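Local structure of putative neuraminyllactose-binding hemagglutinin homolog (Helicobacter pylori, 3BGH) at residues E208-K211 against K212-E215; E215-E218 against K219-E223. The protein is a putative homolog of the neuraminyllactose-binding hemagglutinin, an outer-membrane lipoprotein adhesin that probably binds sialylated glycans, although its function remains unproven. All coordinates share one frame; numbering follows the deposited sequence.

Contact 1. Residues E208-K211 against K212-E215; sequences ELSK and KHME. With SO4 (sulfate ion), chain D; SO4 (sulfate ion), chain C.
The backbone leaves helix 186-208 at L209 and S210 and re-enters a helix at K211, with M214 N bonded to S210 O (2.9 Å) and E215 N to K211 O. S210 is the N-cap of helix 211-223. Its OG accepts from H213 N at 3.1 Å, with an N-H...O angle of 165°. The same OG lies over one face of the H213 imidazole, offset toward the rim. H213 has CG beside its backbone N (chi1 -69°), which turns the ring back toward the end of the preceding helix. There ND1 donates to E208 O at 3.0 Å. The oxygen lies near the ring plane, but ND1 sits above the carbonyl plane. The side chains of E208 and H213 cross at about a right angle, with the carboxylate and ring planes 59° apart. On the inner side L209 CD2 meets M214 CE at 3.9 Å, and both side chains rest on F136. K211 N donates to one sulfate. K212 NZ weakly bonds the other, whose O4 is 2.4 Å from H213 NE2, a very short and doubtful length. With ND1 donating and NE2 facing sulfate, a protonated imidazole would be consistent, but only tentatively.

Contact 2. Residues E215-E218 against K219-E223; sequences EHYE and KVSSE
H216 has CG opposite its backbone N (chi1 -176°), and V220 carries CG2 beside its own N; with these torsions the H216 ring and a V220 methyl come together. This is an i to i+4 pair on one face of an alpha-helix, the C-terminal helix 211-223. H216 CE1 approaches V220 CG2 to 3.4 Å, and the two side chains meet at a slant. Beneath them V220 N donates to H216 O at 2.8 Å.

The neighbouring steps keep the same i to i+4 pattern. K219 N bonds to E215 O, S221 N to Y217 O and S222 N to E218 O, all nearly straight. K219 bends at every torsion beyond its first, and the folded chain brings NZ back along the helix. K219 NZ still stops 6.3 Å from E215 OE1. The charged atoms are not in contact and form no salt bridge; any attraction would be long-range and weak.

The E218 side chain reaches H37, Y77 and L97 in loops of the same chain, which places this side of the helix against the body of the fold. The opposite charges of E218 and K219 also stay well apart. Y217 CD2 lies 4.2 Å from S221 OG.

The two serines lie over the carbonyls of the previous turn. S221 OG is 3.0 Å from Y217 O and 3.2 Å from E218 O, and which of them takes its proton is not settled. S222 OG makes only a weak bond to E218 O, at 3.4 Å.

How the contacts relate
Contacts 1 and 2 follow one another along helix 211-223, with centres about 11 Å apart. E215 belongs to both. Its N closes a helical bond in contact 1, and its O receives one in contact 2. Contact 1 lies at the start of the helix and its turn from helix 186-208. Contact 2 spans the last turns, near the end of the modelled chain. L209 and M214 are buried in contact 1, while contact 2 has no buried residue. The centre of contact 1 is about 17 Å from the chain centre, and that of contact 2 about 24 Å. Both sulfates sit at contact 1, by the N-terminal end of the helix. No sugar-binding site is defined by either contact.

Contact 1. Residues E208-K211 against K212-E215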
loop_
_atom_site.group_PDB
_atom_site.type_symbol
_atom_site.label_atom_id
_atom_site.label_comp_id
_atom_site.label_asym_id
_atom_site.label_seq_id
_atom_site.Cartn_x
_atom_site.Cartn_y
_atom_site.Cartn_z
ATOM N N GLU A 208 18.602 -0.565 -10.737
ATOM C CA GLU A 208 18.501 0.876 -10.879
ATOM C C GLU A 208 19.807 1.602 -10.599
ATOM O O GLU A 208 20.038 2.659 -11.143
ATOM C CB GLU A 208 17.386 1.490 -10.016
ATOM C CG GLU A 208 16.990 2.912 -10.468
ATOM C CD GLU A 208 16.532 2.989 -11.963
ATOM O OE1 GLU A 208 16.346 4.122 -12.464
ATOM O OE2 GLU A 208 16.343 1.943 -12.639
ATOM N N LEU A 209 20.636 1.049 -9.727
ATOM C CA LEU A 209 21.840 1.733 -9.328
ATOM C C LEU A 209 23.044 1.187 -10.107
ATOM O O LEU A 209 24.083 0.959 -9.527
ATOM C CB LEU A 209 22.073 1.576 -7.825
ATOM C CG LEU A 209 21.065 2.034 -6.768
ATOM C CD1 LEU A 209 21.593 1.691 -5.381
ATOM C CD2 LEU A 209 20.807 3.516 -6.902
ATOM N N SER A 210 22.882 0.982 -11.414
ATOM C CA SER A 210 23.956 0.535 -12.293
ATOM C C SER A 210 25.033 1.600 -12.481
ATOM O O SER A 210 24.851 2.791 -12.168
ATOM C CB SER A 210 23.399 0.198 -13.672
ATOM O OG SER A 210 23.048 1.397 -14.357
ATOM N N LYS A 211 26.158 1.135 -13.019
ATOM C CA LYS A 211 27.306 1.967 -13.400
ATOM C C LYS A 211 26.829 3.019 -14.406
ATOM O O LYS A 211 27.067 4.201 -14.202
ATOM C CB LYS A 211 28.408 1.055 -13.979
ATOM C CG LYS A 211 29.835 1.624 -14.140
ATOM C CD LYS A 211 30.520 0.924 -15.391
ATOM C CE LYS A 211 32.048 0.864 -15.310
ATOM N NZ LYS A 211 32.673 0.332 -16.593
ATOM N N LYS A 212 26.116 2.620 -15.448
ATOM C CA LYS A 212 25.622 3.621 -16.411
ATOM C C LYS A 212 24.768 4.739 -15.751
ATOM O O LYS A 212 24.956 5.927 -16.031
ATOM C CB LYS A 212 24.866 2.969 -17.578
ATOM C CG LYS A 212 24.509 3.977 -18.699
ATOM C CD LYS A 212 24.118 3.299 -20.028
ATOM C CE LYS A 212 22.701 2.761 -19.943
ATOM N NZ LYS A 212 22.423 1.485 -20.709
ATOM N N HIS A 213 23.864 4.353 -14.843
ATOM C CA HIS A 213 23.019 5.308 -14.161
ATOM C C HIS A 213 23.775 6.204 -13.205
ATOM O O HIS A 213 23.566 7.409 -13.215
ATOM C CB HIS A 213 21.829 4.615 -13.478
ATOM C CG HIS A 213 20.821 4.047 -14.436
ATOM N ND1 HIS A 213 19.736 3.306 -14.022
ATOM C CD2 HIS A 213 20.737 4.105 -15.786
ATOM C CE1 HIS A 213 19.014 2.944 -15.068
ATOM N NE2 HIS A 213 19.603 3.416 -16.154
ATOM N N MET A 214 24.652 5.656 -12.376
ATOM C CA MET A 214 25.387 6.508 -11.423
ATOM C C MET A 214 26.328 7.538 -12.124
ATOM O O MET A 214 26.390 8.715 -11.716
ATOM C CB MET A 214 26.141 5.676 -10.372
ATOM C CG MET A 214 25.253 4.940 -9.328
ATOM S SD MET A 214 24.102 5.985 -8.380
ATOM C CE MET A 214 22.687 5.747 -9.421
ATOM N N GLU A 215 27.023 7.095 -13.184
ATOM C CA GLU A 215 27.937 7.961 -13.956
ATOM C C GLU A 215 27.102 9.046 -14.588
ATOM O O GLU A 215 27.519 10.212 -14.618
ATOM C CB GLU A 215 28.690 7.203 -15.074
ATOM C CG GLU A 215 29.494 6.016 -14.617
ATOM C CD GLU A 215 30.566 5.563 -15.616
ATOM O OE1 GLU A 215 30.345 5.614 -16.854
ATOM O OE2 GLU A 215 31.641 5.132 -15.137
HETATM S S SO4 D . 19.059 2.885 -19.252
HETATM O O1 SO4 D . 19.949 1.727 -19.238
HETATM O O2 SO4 D . 19.807 4.151 -19.366
HETATM O O3 SO4 D . 18.159 2.746 -20.392
HETATM O O4 SO4 D . 18.220 2.891 -18.059
HETATM S S SO4 C . 26.733 -2.489 -13.421
HETATM O O1 SO4 C . 26.495 -3.743 -14.120
HETATM O O2 SO4 C . 26.311 -1.405 -14.314
HETATM O O3 SO4 C . 26.007 -2.516 -12.164
HETATM O O4 SO4 C . 28.145 -2.294 -13.071
#

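Contact 2. Residues E215-E218 against K219-E223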
loop_
_atom_site.group_PDB
_atom_site.type_symbol
_atom_site.label_atom_id
_atom_site.label_comp_id
_atom_site.label_asym_id
_atom_site.label_seq_id
_atom_site.Cartn_x
_atom_site.Cartn_y
_atom_site.Cartn_z
ATOM N N GLU A 215 27.023 7.095 -13.184
ATOM C CA GLU A 215 27.937 7.961 -13.956
ATOM C C GLU A 215 27.102 9.046 -14.588
ATOM O O GLU A 215 27.519 10.212 -14.618
ATOM C CB GLU A 215 28.690 7.203 -15.074
ATOM C CG GLU A 215 29.494 6.016 -14.617
ATOM C CD GLU A 215 30.566 5.563 -15.616
ATOM O OE1 GLU A 215 30.345 5.614 -16.854
ATOM O OE2 GLU A 215 31.641 5.132 -15.137
ATOM N N HIS A 216 25.923 8.661 -15.093
ATOM C CA HIS A 216 25.011 9.639 -15.659
ATOM C C HIS A 216 24.595 10.666 -14.587
ATOM O O HIS A 216 24.678 11.874 -14.811
ATOM C CB HIS A 216 23.805 8.979 -16.321
ATOM C CG HIS A 216 22.891 9.960 -16.991
ATOM N ND1 HIS A 216 21.986 10.737 -16.291
ATOM C CD2 HIS A 216 22.758 10.307 -18.296
ATOM C CE1 HIS A 216 21.339 11.516 -17.141
ATOM N NE2 HIS A 216 21.797 11.279 -18.361
ATOM N N TYR A 217 24.165 10.173 -13.425
ATOM C CA TYR A 217 23.808 11.002 -12.283
ATOM C C TYR A 217 24.954 11.918 -11.910
ATOM O O TYR A 217 24.722 13.083 -11.626
ATOM C CB TYR A 217 23.466 10.106 -11.091
ATOM C CG TYR A 217 22.984 10.835 -9.885
ATOM C CD1 TYR A 217 21.615 10.944 -9.629
ATOM C CD2 TYR A 217 23.877 11.413 -8.987
ATOM C CE1 TYR A 217 21.147 11.602 -8.517
ATOM C CE2 TYR A 217 23.418 12.083 -7.851
ATOM C CZ TYR A 217 22.051 12.170 -7.624
ATOM O OH TYR A 217 21.557 12.836 -6.514
ATOM N N GLU A 218 26.182 11.379 -11.891
ATOM C CA GLU A 218 27.405 12.169 -11.602
ATOM C C GLU A 218 27.540 13.335 -12.585
ATOM O O GLU A 218 27.663 14.485 -12.178
ATOM C CB GLU A 218 28.668 11.280 -11.608
ATOM C CG GLU A 218 28.935 10.514 -10.293
ATOM C CD GLU A 218 29.390 9.040 -10.473
ATOM O OE1 GLU A 218 29.887 8.635 -11.564
ATOM O OE2 GLU A 218 29.243 8.264 -9.495
ATOM N N LYS A 219 27.446 13.029 -13.874
ATOM C CA LYS A 219 27.449 14.048 -14.915
ATOM C C LYS A 219 26.332 15.079 -14.710
ATOM O O LYS A 219 26.574 16.277 -14.814
ATOM C CB LYS A 219 27.361 13.397 -16.302
ATOM C CG LYS A 219 27.940 14.224 -17.454
ATOM C CD LYS A 219 29.471 14.379 -17.377
ATOM C CE LYS A 219 30.201 13.241 -18.091
ATOM N NZ LYS A 219 29.835 11.871 -17.570
ATOM N N VAL A 220 25.122 14.621 -14.388
ATOM C CA VAL A 220 23.983 15.527 -14.210
ATOM C C VAL A 220 24.168 16.540 -13.077
ATOM O O VAL A 220 23.907 17.722 -13.278
ATOM C CB VAL A 220 22.624 14.766 -14.108
ATOM C CG1 VAL A 220 21.557 15.625 -13.504
ATOM C CG2 VAL A 220 22.180 14.316 -15.469
ATOM N N SER A 221 24.621 16.106 -11.902
ATOM C CA SER A 221 24.982 17.073 -10.845
ATOM C C SER A 221 26.102 18.053 -11.286
ATOM O O SER A 221 25.972 19.266 -11.088
ATOM C CB SER A 221 25.294 16.396 -9.490
ATOM O OG SER A 221 25.839 15.104 -9.654
ATOM N N SER A 222 27.167 17.522 -11.902
ATOM C CA SER A 222 28.285 18.322 -12.442
ATOM C C SER A 222 27.816 19.617 -13.117
ATOM O O SER A 222 28.381 20.695 -12.883
ATOM C CB SER A 222 29.113 17.508 -13.451
ATOM O OG SER A 222 30.150 16.768 -12.829
ATOM N N GLU A 223 26.787 19.496 -13.953
ATOM C CA GLU A 223 26.210 20.636 -14.657
ATOM C C GLU A 223 25.332 21.482 -13.725
ATOM O O GLU A 223 25.642 22.659 -13.505
ATOM C CB GLU A 223 25.460 20.150 -15.892
ATOM C CG GLU A 223 26.373 19.405 -16.850
ATOM C CD GLU A 223 25.763 18.113 -17.365
ATOM O OE1 GLU A 223 24.515 18.049 -17.523
ATOM O OE2 GLU A 223 26.544 17.161 -17.618
#